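Local coordinates for protein oxidized polyvinyl alcohol hydrolase (Pseudomonas sp. VM15C, PDB 3WWC) that hydrolyses beta-diketones such as 4,6-nonanedione and the diketone groups of oxidized polyvinyl alcohol, the second step in degradation of that polymer, at residues M46-I51 against P128-R133; Q158-G161 against K165-A168; A186-S191 against Y238-K243; L198-E203 against Q311-W316; L318-S323 against R331-T336. The protein carries 1 engineered substitution. All blocks are in the same frame, centred on the assembly; numbering follows the deposited sequence.

Overall arrangement
Contact 3 sets a loop on a helix and contact 4 a helix on a sheet strand, on opposite sides of the chain's centre; both are buried and essentially apolar, with no hydrogen bond across. Contacts 4 and 5 share helix 310-322 and touch through Trp316, whose NE1 probably donates to Thr336 OG1; toward the surface contact 5 changes character and is threaded with water. Contact 2 is likewise buried, but a water spans its backbones where helix 148-160 runs into strand 166-167. Contact 1 is partly buried, mixing sulfur, ring and guanidinium at strand 46-53. It meets contact 2 where Phe50 packs on Val160, and contact 3 where Arg133 touches Tyr238.

Contact 1 of 5, residues M46-I51 against P128-R133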
# COMPACT_ATOMS: atom_id res chain seq x y z
N MET A 46 1.93 10.23 19.09
CA MET A 46 3.03 10.56 18.19
C MET A 46 2.73 11.89 17.51
O MET A 46 1.59 12.35 17.54
CB MET A 46 3.16 9.49 17.10
CG MET A 46 3.50 8.10 17.67
SD MET A 46 3.63 6.82 16.32
CE MET A 46 5.05 7.06 15.85
N LYS A 47 3.76 12.51 16.95
CA LYS A 47 3.61 13.73 16.18
C LYS A 47 4.02 13.30 14.79
O LYS A 47 5.15 12.86 14.58
CB LYS A 47 4.58 14.77 16.62
CG LYS A 47 4.43 14.90 18.08
CD LYS A 47 3.55 15.97 18.40
CE LYS A 47 4.45 16.95 19.14
NZ LYS A 47 3.70 17.98 19.89
N ARG A 48 3.08 13.45 13.87
CA ARG A 48 3.28 13.02 12.50
C ARG A 48 3.30 14.15 11.48
O ARG A 48 2.88 15.27 11.75
CB ARG A 48 2.14 12.04 12.13
CG ARG A 48 1.97 10.91 13.08
CD ARG A 48 3.20 9.98 13.15
NE ARG A 48 3.61 9.44 11.85
CZ ARG A 48 3.25 8.24 11.41
NH1 ARG A 48 2.49 7.43 12.17
NH2 ARG A 48 3.65 7.86 10.21
N ALA A 49 3.78 13.85 10.27
CA ALA A 49 3.83 14.83 9.22
C ALA A 49 3.31 14.24 7.94
O ALA A 49 3.34 13.01 7.74
CB ALA A 49 5.28 15.34 8.99
N PHE A 50 2.89 15.12 7.05
CA PHE A 50 2.39 14.69 5.74
C PHE A 50 2.39 15.88 4.82
O PHE A 50 2.43 17.04 5.27
CB PHE A 50 0.99 14.08 5.85
CG PHE A 50 -0.07 14.99 6.47
CD1 PHE A 50 -0.26 14.99 7.85
CD2 PHE A 50 -0.85 15.84 5.67
CE1 PHE A 50 -1.24 15.84 8.45
CE2 PHE A 50 -1.81 16.69 6.24
CZ PHE A 50 -2.02 16.68 7.63
N ILE A 51 2.36 15.61 3.52
CA ILE A 51 2.44 16.68 2.52
C ILE A 51 1.20 16.65 1.66
O ILE A 51 0.78 15.59 1.17
CB ILE A 51 3.70 16.49 1.65
CG1 ILE A 51 4.95 16.53 2.55
CG2 ILE A 51 3.83 17.61 0.60
CD1 ILE A 51 6.29 16.15 1.82
N PRO A 128 9.93 0.88 8.44
CA PRO A 128 9.38 2.02 7.68
C PRO A 128 7.94 2.39 7.98
O PRO A 128 7.59 3.59 8.06
CB PRO A 128 9.54 1.59 6.22
CG PRO A 128 10.86 0.74 6.23
CD PRO A 128 10.65 -0.07 7.57
N TRP A 129 7.08 1.37 8.12
CA TRP A 129 5.67 1.59 8.40
C TRP A 129 5.25 0.51 9.38
O TRP A 129 5.86 -0.54 9.47
CB TRP A 129 4.80 1.42 7.13
CG TRP A 129 5.18 2.32 5.94
CD1 TRP A 129 5.90 1.95 4.82
CD2 TRP A 129 4.87 3.71 5.78
NE1 TRP A 129 6.06 3.03 3.98
CE2 TRP A 129 5.44 4.13 4.54
CE3 TRP A 129 4.18 4.66 6.55
CZ2 TRP A 129 5.32 5.44 4.06
CZ3 TRP A 129 4.06 5.95 6.10
CH2 TRP A 129 4.63 6.35 4.85
N PHE A 130 4.13 0.75 10.08
CA PHE A 130 3.59 -0.27 10.99
C PHE A 130 2.70 -1.13 10.07
O PHE A 130 1.47 -1.00 10.04
CB PHE A 130 2.80 0.46 12.09
CG PHE A 130 3.65 1.44 12.91
CD1 PHE A 130 4.71 0.96 13.66
CD2 PHE A 130 3.41 2.82 12.90
CE1 PHE A 130 5.53 1.87 14.37
CE2 PHE A 130 4.21 3.70 13.60
CZ PHE A 130 5.28 3.23 14.34
N GLU A 131 3.36 -2.02 9.36
CA GLU A 131 2.74 -2.78 8.31
C GLU A 131 2.64 -4.29 8.45
O GLU A 131 2.09 -4.95 7.56
CB GLU A 131 3.37 -2.41 6.92
CG GLU A 131 4.94 -2.20 6.78
CD GLU A 131 5.77 -3.46 6.59
OE1 GLU A 131 5.59 -4.44 7.35
OE2 GLU A 131 6.66 -3.45 5.70
N GLY A 132 3.12 -4.84 9.56
CA GLY A 132 2.99 -6.29 9.72
C GLY A 132 3.47 -6.67 11.12
O GLY A 132 4.44 -6.09 11.61
N ARG A 133 2.84 -7.66 11.71
CA ARG A 133 3.27 -8.09 13.04
C ARG A 133 4.56 -8.86 12.93
O ARG A 133 4.81 -9.54 11.94
CB ARG A 133 2.16 -8.92 13.70
CG ARG A 133 1.89 -10.27 13.01
CD ARG A 133 0.75 -10.97 13.74
NE ARG A 133 0.18 -12.11 13.04
CZ ARG A 133 0.50 -13.37 13.32
NH1 ARG A 133 1.40 -13.63 14.27
NH2 ARG A 133 -0.12 -14.37 12.70
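Met46 and Phe130 make a Met-aromatic contact, with Arg48 beside it, where strand 46-53 of the central sheet looks across to the loop 128-133. The loop lies between strand 96-100 and helix 148-160, and the backbones stay far apart: the CA atoms of Arg48 and Trp129 are 12.4 Å from each other, so long side chains do the bridging. Met46 and Phe130 reach in from opposite directions. The methionine runs out extended through chi2 (179°) and bends at chi3 (82°), which brings its methyl group to the ring's rim, CE lying 4.1 Å from Phe130 CZ. Met46 SD sits obliquely, 5.3 Å from the centroid of the Phe130 ring. Arg48 approaches the same rim, its NH1 4.3 Å from Phe130 CE2, so Met46 CE and Arg48 NH1 both sit near the ring plane. The arginine's charge is answered elsewhere: NH2 forms a salt bridge with Asp149 and also donates to the carbonyl of Val101. Asp149 takes the backbone N of Phe130 on its other carboxylate oxygen, and thus ties strand and loop together from helix 148-160. Phe130 is itself the centre of an inverse gamma turn. The contact at the ring edge is therefore probably mostly dispersion, while Asp149 supplies a polar tie to Arg48 and to the backbone of Phe130.

Contact 2 of 5, residues Q158-G161 against K165-A168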
# COMPACT_ATOMS: atom_id res chain seq x y z
N GLN A 158 -9.16 12.64 6.96
CA GLN A 158 -10.35 13.32 7.51
C GLN A 158 -10.03 14.78 7.84
O GLN A 158 -10.86 15.67 7.64
CB GLN A 158 -10.86 12.58 8.75
CG GLN A 158 -11.57 11.30 8.36
CD GLN A 158 -11.95 10.46 9.55
OE1 GLN A 158 -12.90 9.66 9.47
NE2 GLN A 158 -11.22 10.59 10.62
N CYS A 159 -8.80 15.06 8.24
CA CYS A 159 -8.41 16.43 8.54
C CYS A 159 -8.22 17.27 7.28
O CYS A 159 -8.73 18.44 7.17
CB CYS A 159 -7.11 16.38 9.36
SG CYS A 159 -6.51 18.04 9.80
N VAL A 160 -7.53 16.74 6.27
CA VAL A 160 -7.30 17.50 5.04
C VAL A 160 -8.67 17.85 4.41
O VAL A 160 -8.81 18.90 3.81
CB VAL A 160 -6.41 16.68 4.05
CG1 VAL A 160 -6.27 17.39 2.72
CG2 VAL A 160 -5.04 16.50 4.68
N GLY A 161 -9.64 16.96 4.55
CA GLY A 161 -10.96 17.17 3.97
C GLY A 161 -11.72 18.33 4.57
O GLY A 161 -12.78 18.64 4.07
N LYS A 165 -11.87 20.01 -0.75
CA LYS A 165 -13.05 19.17 -1.04
C LYS A 165 -12.57 17.82 -1.55
O LYS A 165 -11.95 17.73 -2.60
CB LYS A 165 -13.92 19.81 -2.11
CG LYS A 165 -14.50 21.13 -1.63
CD LYS A 165 -15.46 21.66 -2.70
CE LYS A 165 -16.00 23.03 -2.27
NZ LYS A 165 -16.69 23.70 -3.41
N LEU A 166 -12.85 16.80 -0.77
CA LEU A 166 -12.42 15.45 -1.10
C LEU A 166 -13.64 14.56 -1.36
O LEU A 166 -14.68 14.67 -0.69
CB LEU A 166 -11.63 14.83 0.06
CG LEU A 166 -10.46 15.68 0.56
CD1 LEU A 166 -9.68 14.90 1.63
CD2 LEU A 166 -9.52 16.06 -0.59
N ASP A 167 -13.50 13.70 -2.37
CA ASP A 167 -14.55 12.75 -2.75
C ASP A 167 -14.45 11.53 -1.84
O ASP A 167 -13.53 10.70 -1.98
CB ASP A 167 -14.35 12.41 -4.21
CG ASP A 167 -15.37 11.40 -4.74
OD1 ASP A 167 -16.08 10.76 -3.94
OD2 ASP A 167 -15.42 11.27 -5.99
N ALA A 168 -15.40 11.39 -0.92
CA ALA A 168 -15.39 10.31 0.06
C ALA A 168 -15.58 8.91 -0.53
O ALA A 168 -15.38 7.92 0.19
CB ALA A 168 -16.47 10.58 1.17
O HOH W 1 -13.93 17.27 1.92
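Gly161 and Leu166 bring the two backbones close, their CA atoms 5.5 Å apart, as the chain leaves helix 148-160 and turns back into the short strand 166-167. Leu166 does most of the touching. Its CG stands beside the backbone N, anti to the carbonyl carbon (chi1 -53°), and the CD1 branch comes up against the glycine, 3.5 Å from Gly161 CA and 3.6 Å from Gly161 N. A side chain on Gly161 would be cramped, because a beta carbon there would come only 3.4 Å from Leu166 CD1, a tight fit. The same methyl reaches back to the helix at Val160, whose CG1 is 4.4 Å from Leu166 CD1. This is a helix-to-strand connection of the alpha/beta-hydrolase core, in which the chain goes on into strand 170-176 of the central sheet. Val160 also packs on Ile98 and on Phe50 and Val52 of strand 46-53, while Leu166 touches Thr96 and Trp25. Cys159, just before Val160, is joined by a disulfide to Cys27, which pins the end of the helix to the N-terminal part of the chain. No direct hydrogen bond crosses between the two segments; instead a single water donates to Gly161 O at 2.8 Å and accepts from Leu166 N at 2.9 Å.

Contact 3 of 5, residues A186-S191 against Y238-K243; sequences ALLFRS and YPLPAK
Leu188 buries the largest share of this contact and is the helix residue in every close pair, meeting Pro241 and Leu240 from the last turn of helix 178-189. That helix follows Ala177, an engineered residue at what is, by similarity, a charge-relay position, and the loop 238-243 lies between helix 216-225 and strand 247-253. The backbones come closest at Leu188 and Pro241, whose CA atoms are 7.4 Å apart. The CB of Leu188 points toward the loop, and with CG beside the backbone N (chi1 -68°) its two methyl groups each find a different partner there. CD1 meets Leu240 CD2 at 4.1 Å, the two leucine side chains crossing at a slant. CD2 lies 4.4 Å from Pro241 CD, a looser touch. The proline ring is also set near the helix backbone: Pro241 CG is 3.9 Å from Leu188 O, near the point where the helix ends and Arg190 leaves helical geometry. Leu240 comes in with only its CD2 branch, and its backbone N is held by Gln232 OE1, which helps fix that part of the loop. Behind both leucines stands helix 275-288, with Phe285 packing on Leu188 and on Leu240, and Phe286 on Leu188 as well. Ser191 OG bonds Gly245 N, just past Lys243 in the same loop. No hydrogen bond crosses between the segments themselves, so 238-243 is held against the helix by the fit of branched and cyclic aliphatic groups, while polar ties such as Leu240 N to Gln232 run elsewhere and Ser191 fastens the loop just beyond.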
# COMPACT_ATOMS: atom_id res chain seq x y z
N ALA A 186 -3.59 -1.61 5.39
CA ALA A 186 -4.64 -0.60 5.51
C ALA A 186 -5.93 -1.05 4.85
O ALA A 186 -7.04 -0.75 5.36
CB ALA A 186 -4.15 0.71 4.87
N LEU A 187 -5.83 -1.71 3.70
CA LEU A 187 -7.05 -2.19 3.02
C LEU A 187 -7.73 -3.28 3.83
O LEU A 187 -8.96 -3.37 3.82
CB LEU A 187 -6.69 -2.73 1.62
CG LEU A 187 -6.20 -1.67 0.66
CD1 LEU A 187 -5.62 -2.39 -0.55
CD2 LEU A 187 -7.35 -0.70 0.28
N LEU A 188 -6.96 -4.07 4.57
CA LEU A 188 -7.56 -5.18 5.31
C LEU A 188 -8.20 -4.71 6.59
O LEU A 188 -9.19 -5.30 7.04
CB LEU A 188 -6.48 -6.24 5.65
CG LEU A 188 -5.98 -6.97 4.40
CD1 LEU A 188 -4.68 -7.72 4.74
CD2 LEU A 188 -7.09 -7.93 3.88
N PHE A 189 -7.67 -3.63 7.17
CA PHE A 189 -8.21 -3.11 8.43
C PHE A 189 -9.15 -1.94 8.26
O PHE A 189 -9.94 -1.66 9.19
CB PHE A 189 -7.10 -2.65 9.40
CG PHE A 189 -6.45 -3.79 10.18
CD1 PHE A 189 -6.97 -4.21 11.40
CD2 PHE A 189 -5.27 -4.33 9.73
CE1 PHE A 189 -6.29 -5.17 12.15
CE2 PHE A 189 -4.57 -5.31 10.49
CZ PHE A 189 -5.10 -5.72 11.71
N ARG A 190 -9.08 -1.22 7.13
CA ARG A 190 -9.93 -0.04 6.96
C ARG A 190 -10.70 -0.10 5.64
O ARG A 190 -10.84 0.88 4.91
CB ARG A 190 -9.04 1.22 7.04
CG ARG A 190 -8.65 1.53 8.48
CD ARG A 190 -9.83 2.15 9.25
NE ARG A 190 -9.33 2.58 10.54
CZ ARG A 190 -9.89 3.50 11.33
NH1 ARG A 190 -11.02 4.10 10.97
NH2 ARG A 190 -9.29 3.87 12.45
N SER A 191 -11.25 -1.28 5.35
CA SER A 191 -12.00 -1.46 4.12
C SER A 191 -13.33 -0.75 4.08
O SER A 191 -14.00 -0.80 3.05
CB SER A 191 -12.20 -2.95 3.81
OG SER A 191 -13.06 -3.56 4.78
N TYR A 238 -5.44 -11.45 12.11
CA TYR A 238 -5.44 -12.93 12.17
C TYR A 238 -6.70 -13.44 12.92
O TYR A 238 -6.94 -13.08 14.07
CB TYR A 238 -4.25 -13.53 12.90
CG TYR A 238 -4.42 -15.03 12.92
CD1 TYR A 238 -4.29 -15.78 11.76
CD2 TYR A 238 -4.91 -15.67 14.07
CE1 TYR A 238 -4.64 -17.13 11.72
CE2 TYR A 238 -5.26 -17.00 14.05
CZ TYR A 238 -5.12 -17.73 12.87
OH TYR A 238 -5.44 -19.07 12.83
N PRO A 239 -7.57 -14.19 12.23
CA PRO A 239 -7.50 -14.59 10.81
C PRO A 239 -7.88 -13.38 9.96
O PRO A 239 -8.38 -12.38 10.48
CB PRO A 239 -8.55 -15.70 10.69
CG PRO A 239 -9.51 -15.38 11.79
CD PRO A 239 -8.71 -14.85 12.91
N LEU A 240 -7.64 -13.49 8.65
CA LEU A 240 -8.00 -12.42 7.72
C LEU A 240 -9.52 -12.31 7.79
O LEU A 240 -10.22 -13.29 8.09
CB LEU A 240 -7.59 -12.80 6.29
CG LEU A 240 -6.08 -12.88 6.08
CD1 LEU A 240 -5.84 -13.41 4.66
CD2 LEU A 240 -5.45 -11.51 6.23
N PRO A 241 -10.05 -11.12 7.52
CA PRO A 241 -11.51 -10.95 7.58
C PRO A 241 -12.29 -11.81 6.61
O PRO A 241 -11.86 -12.06 5.49
CB PRO A 241 -11.70 -9.46 7.34
CG PRO A 241 -10.41 -8.96 6.74
CD PRO A 241 -9.32 -9.89 7.17
N ALA A 242 -13.47 -12.29 7.04
CA ALA A 242 -14.28 -13.13 6.16
C ALA A 242 -14.86 -12.27 5.05
O ALA A 242 -15.08 -12.74 3.91
CB ALA A 242 -15.42 -13.77 6.96
N LYS A 243 -15.13 -11.02 5.39
CA LYS A 243 -15.69 -10.09 4.41
C LYS A 243 -15.17 -8.68 4.60
O LYS A 243 -15.09 -8.16 5.73
CB LYS A 243 -17.21 -10.04 4.47
CG LYS A 243 -17.77 -9.41 3.20
CD LYS A 243 -19.27 -9.52 3.08
CE LYS A 243 -19.67 -8.93 1.73
NZ LYS A 243 -21.15 -9.07 1.50

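Contact 4 of 5, residues L198-E203 against Q311-W316; sequences LPISGE and QEFNRW
Apolar packing is all that links these two segments: Phe313 of helix 310-322 meets Leu198 and Ile200, two residues of strand 196-200. One ring atom serves both strand residues. Phe313 CE2 lies 4.4 Å from Leu198 CD2 and 4.5 Å from Ile200 CD1, each methyl approaching the ring obliquely. The ring gets there because its CG is anti to the backbone N (chi1 175°), which sends it from the helix toward the sheet. Leu198 likewise starts anti (chi1 179°), while Ile200 spans the distance with an extended CG1-CD1 arm. The CA atoms remain distant, 10.0 Å between Leu198 and Asn314, so only these outer atoms meet.

Other packing completes the layer: Phe313 stacks with Tyr342, and Leu198 also touches Met250 and Val252 of the neighbouring strand 247-253. Polar bonds lie to the sides, as where Ser201 OG bonds Asp258 OD2 just beyond the strand's end.

Strand 196-200 lies next to strand 170-176, which leads to Ala177, engineered here, which probably marks a charge-relay position. A helix laid on the central sheet in this way is part of the layered alpha/beta core of the alpha/beta-hydrolase fold.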
# COMPACT_ATOMS: atom_id res chain seq x y z
N LEU A 198 -3.41 0.61 -4.27
CA LEU A 198 -2.41 0.16 -5.24
C LEU A 198 -1.16 -0.40 -4.54
O LEU A 198 -0.13 0.33 -4.39
CB LEU A 198 -2.05 1.35 -6.16
CG LEU A 198 -0.99 1.13 -7.25
CD1 LEU A 198 -1.48 0.10 -8.25
CD2 LEU A 198 -0.75 2.47 -7.99
N PRO A 199 -1.23 -1.64 -4.04
CA PRO A 199 -0.06 -2.24 -3.36
C PRO A 199 0.93 -2.76 -4.41
O PRO A 199 0.65 -3.75 -5.08
CB PRO A 199 -0.67 -3.37 -2.51
CG PRO A 199 -1.98 -3.74 -3.30
CD PRO A 199 -2.48 -2.44 -3.85
N ILE A 200 2.04 -2.05 -4.59
CA ILE A 200 3.06 -2.40 -5.57
C ILE A 200 4.18 -3.12 -4.85
O ILE A 200 4.85 -2.56 -3.98
CB ILE A 200 3.62 -1.14 -6.25
CG1 ILE A 200 2.50 -0.28 -6.85
CG2 ILE A 200 4.62 -1.57 -7.32
CD1 ILE A 200 3.03 1.04 -7.52
N SER A 201 4.35 -4.39 -5.21
CA SER A 201 5.42 -5.22 -4.63
C SER A 201 5.44 -5.15 -3.12
O SER A 201 6.49 -4.89 -2.51
CB SER A 201 6.73 -4.79 -5.19
OG SER A 201 6.71 -4.93 -6.59
N GLY A 202 4.27 -5.37 -2.56
CA GLY A 202 4.15 -5.40 -1.09
C GLY A 202 4.20 -6.82 -0.58
O GLY A 202 3.92 -7.80 -1.30
N GLU A 203 4.55 -6.94 0.69
CA GLU A 203 4.56 -8.26 1.32
C GLU A 203 3.16 -8.61 1.84
O GLU A 203 2.25 -7.74 1.99
CB GLU A 203 5.54 -8.30 2.53
CG GLU A 203 6.88 -9.05 2.27
CD GLU A 203 6.72 -10.55 2.19
OE1 GLU A 203 7.76 -11.21 2.17
OE2 GLU A 203 5.58 -11.10 2.15
N GLN A 311 4.92 7.75 -15.61
CA GLN A 311 3.76 8.62 -15.43
C GLN A 311 2.55 8.11 -16.18
O GLN A 311 1.42 8.28 -15.69
CB GLN A 311 4.10 10.07 -15.85
CG GLN A 311 5.09 10.75 -14.92
CD GLN A 311 4.53 10.81 -13.48
OE1 GLN A 311 3.36 11.10 -13.26
NE2 GLN A 311 5.36 10.46 -12.53
N GLU A 312 2.73 7.52 -17.35
CA GLU A 312 1.57 6.92 -18.03
C GLU A 312 0.96 5.84 -17.10
O GLU A 312 -0.25 5.72 -16.99
CB GLU A 312 1.95 6.21 -19.33
CG GLU A 312 2.35 7.15 -20.45
CD GLU A 312 2.73 6.31 -21.68
OE1 GLU A 312 2.01 5.35 -22.01
OE2 GLU A 312 3.78 6.64 -22.27
N PHE A 313 1.81 5.06 -16.43
CA PHE A 313 1.30 4.04 -15.53
C PHE A 313 0.55 4.65 -14.35
O PHE A 313 -0.55 4.22 -14.01
CB PHE A 313 2.44 3.14 -14.98
CG PHE A 313 1.94 2.17 -13.98
CD1 PHE A 313 1.30 1.01 -14.41
CD2 PHE A 313 2.03 2.47 -12.61
CE1 PHE A 313 0.73 0.12 -13.47
CE2 PHE A 313 1.46 1.57 -11.67
CZ PHE A 313 0.82 0.43 -12.12
N ASN A 314 1.12 5.68 -13.72
CA ASN A 314 0.47 6.31 -12.59
C ASN A 314 -0.89 6.85 -12.98
O ASN A 314 -1.87 6.69 -12.24
CB ASN A 314 1.29 7.47 -12.00
CG ASN A 314 2.58 7.04 -11.32
OD1 ASN A 314 2.87 5.86 -11.21
ND2 ASN A 314 3.36 8.04 -10.85
N ARG A 315 -0.97 7.48 -14.16
CA ARG A 315 -2.27 8.06 -14.58
C ARG A 315 -3.25 6.94 -14.86
O ARG A 315 -4.42 7.00 -14.44
CB ARG A 315 -2.10 8.85 -15.89
CG ARG A 315 -1.35 10.15 -15.73
CD ARG A 315 -1.37 10.98 -17.07
NE ARG A 315 -0.57 10.40 -18.14
CZ ARG A 315 0.71 10.70 -18.38
NH1 ARG A 315 1.38 11.55 -17.59
NH2 ARG A 315 1.26 10.21 -19.47
N TRP A 316 -2.80 5.91 -15.57
CA TRP A 316 -3.69 4.77 -15.90
C TRP A 316 -4.16 4.06 -14.62
O TRP A 316 -5.37 3.75 -14.47
CB TRP A 316 -2.95 3.75 -16.79
CG TRP A 316 -3.76 2.52 -17.05
CD1 TRP A 316 -4.81 2.39 -17.94
CD2 TRP A 316 -3.69 1.29 -16.34
NE1 TRP A 316 -5.39 1.15 -17.81
CE2 TRP A 316 -4.73 0.45 -16.83
CE3 TRP A 316 -2.86 0.80 -15.33
CZ2 TRP A 316 -4.96 -0.82 -16.33
CZ3 TRP A 316 -3.09 -0.48 -14.84
CH2 TRP A 316 -4.13 -1.27 -15.35

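Contact 5 of 5, residues L318-S323 against R331-T336; sequences LDTLAS and RSFKLT
Thr320 is the first residue of the helix segment to touch the loop: its CG2 lies at the edge of the Phe333 ring, 3.8 Å from CZ, the two side chains crossing at about a right angle. The same methyl reaches Leu335 CD1 at 4.2 Å. Thr320 OG1, bonded to Trp316 O within the helix, also accepts from a water that takes the N-H of Thr336.

Leu321 turns to Ile248 and Met250 of the sheet. At Ser323 the hydroxyl folds back on the helix, OG donating at 2.6 Å to Thr320 O in the carbonyl plane, on a lone pair, with an angle of 134° at the oxygen; Ser323 N gives the same oxygen a second bond. This leaves Ser323 OG 3.5 Å from Phe333 CE1, and two waters donate to it, one reaching Lys334 O and the other Lys334 N.

Phe333 also packs on Ile248, Val293 and Val295, so an alanine here would probably open a gap between the helix end and strands 247-253 and 292-298 and leave Thr320 CG2 without its ring.

A helix end laid over its own returning chain, with waters linking the helix-end hydroxyls to the loop backbone, is here the link from helix 310-322 to edge strand 343-346 of the alpha/beta-hydrolase sheet.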
# COMPACT_ATOMS: atom_id res chain seq x y z
N LEU A 318 -4.32 5.19 -11.38
CA LEU A 318 -5.23 5.97 -10.55
C LEU A 318 -6.56 6.19 -11.23
O LEU A 318 -7.58 6.08 -10.57
CB LEU A 318 -4.59 7.31 -10.13
CG LEU A 318 -3.96 7.31 -8.70
CD1 LEU A 318 -4.97 7.09 -7.57
CD2 LEU A 318 -2.88 6.25 -8.67
N ASP A 319 -6.57 6.42 -12.53
CA ASP A 319 -7.85 6.61 -13.20
C ASP A 319 -8.63 5.32 -13.24
O ASP A 319 -9.88 5.36 -13.25
CB ASP A 319 -7.64 7.15 -14.62
CG ASP A 319 -7.09 8.56 -14.63
OD1 ASP A 319 -7.01 9.21 -13.59
OD2 ASP A 319 -6.69 9.04 -15.73
N THR A 320 -7.96 4.16 -13.26
CA THR A 320 -8.64 2.86 -13.22
C THR A 320 -9.28 2.70 -11.84
O THR A 320 -10.47 2.32 -11.72
CB THR A 320 -7.65 1.73 -13.45
OG1 THR A 320 -7.19 1.79 -14.82
CG2 THR A 320 -8.33 0.37 -13.20
N LEU A 321 -8.53 3.01 -10.77
CA LEU A 321 -9.14 2.91 -9.44
C LEU A 321 -10.36 3.88 -9.33
O LEU A 321 -11.43 3.49 -8.84
CB LEU A 321 -8.12 3.29 -8.32
CG LEU A 321 -6.87 2.42 -8.26
CD1 LEU A 321 -6.04 2.95 -7.08
CD2 LEU A 321 -7.20 0.95 -8.02
N ALA A 322 -10.20 5.11 -9.83
CA ALA A 322 -11.29 6.11 -9.74
C ALA A 322 -12.52 5.73 -10.57
O ALA A 322 -13.61 6.23 -10.32
CB ALA A 322 -10.73 7.51 -10.19
N SER A 323 -12.34 4.82 -11.51
CA SER A 323 -13.50 4.34 -12.29
C SER A 323 -14.41 3.43 -11.49
O SER A 323 -15.48 3.01 -11.96
CB SER A 323 -13.02 3.62 -13.56
OG SER A 323 -12.55 2.29 -13.31
N ARG A 331 -19.61 -5.94 -11.16
CA ARG A 331 -19.92 -6.38 -12.52
C ARG A 331 -19.93 -5.23 -13.53
O ARG A 331 -19.92 -5.45 -14.75
CB ARG A 331 -21.27 -7.08 -12.55
CG ARG A 331 -21.32 -8.38 -11.76
CD ARG A 331 -22.77 -8.89 -11.84
NE ARG A 331 -23.66 -7.77 -11.49
CZ ARG A 331 -24.72 -7.38 -12.20
NH1 ARG A 331 -25.06 -8.01 -13.32
NH2 ARG A 331 -25.43 -6.32 -11.80
N SER A 332 -19.93 -4.00 -13.04
CA SER A 332 -19.96 -2.87 -13.92
C SER A 332 -18.54 -2.42 -14.29
O SER A 332 -18.36 -1.60 -15.18
CB SER A 332 -20.67 -1.70 -13.22
OG SER A 332 -19.89 -1.19 -12.12
N PHE A 333 -17.54 -2.95 -13.59
CA PHE A 333 -16.18 -2.51 -13.90
C PHE A 333 -15.68 -2.95 -15.28
O PHE A 333 -15.92 -4.09 -15.71
CB PHE A 333 -15.26 -3.09 -12.82
CG PHE A 333 -13.83 -2.76 -13.03
CD1 PHE A 333 -13.37 -1.49 -12.71
CD2 PHE A 333 -12.95 -3.69 -13.56
CE1 PHE A 333 -12.01 -1.16 -12.94
CE2 PHE A 333 -11.61 -3.39 -13.80
CZ PHE A 333 -11.13 -2.11 -13.49
N LYS A 334 -14.96 -2.05 -15.98
CA LYS A 334 -14.40 -2.35 -17.29
C LYS A 334 -12.96 -1.93 -17.33
O LYS A 334 -12.66 -0.74 -17.28
CB LYS A 334 -15.17 -1.62 -18.38
CG LYS A 334 -16.64 -2.15 -18.42
CD LYS A 334 -17.39 -1.67 -19.67
CE LYS A 334 -18.72 -2.46 -19.84
NZ LYS A 334 -18.53 -3.95 -20.02
N LEU A 335 -12.06 -2.90 -17.41
CA LEU A 335 -10.65 -2.58 -17.45
C LEU A 335 -10.27 -2.05 -18.82
O LEU A 335 -10.79 -2.54 -19.84
CB LEU A 335 -9.84 -3.86 -17.20
CG LEU A 335 -8.35 -3.76 -16.97
CD1 LEU A 335 -8.10 -2.97 -15.69
CD2 LEU A 335 -7.79 -5.15 -16.80
N THR A 336 -9.42 -1.03 -18.84
CA THR A 336 -8.91 -0.53 -20.12
C THR A 336 -7.45 -0.97 -20.20
O THR A 336 -6.86 -1.36 -19.18
CB THR A 336 -8.95 0.98 -20.26
OG1 THR A 336 -8.09 1.60 -19.29
CG2 THR A 336 -10.39 1.49 -20.10
O HOH W 2 -8.88 0.77 -16.65
O HOH W 3 -11.35 1.21 -15.73
O HOH W 4 -14.80 0.74 -14.78
O HOH W 5 -16.76 0.31 -11.96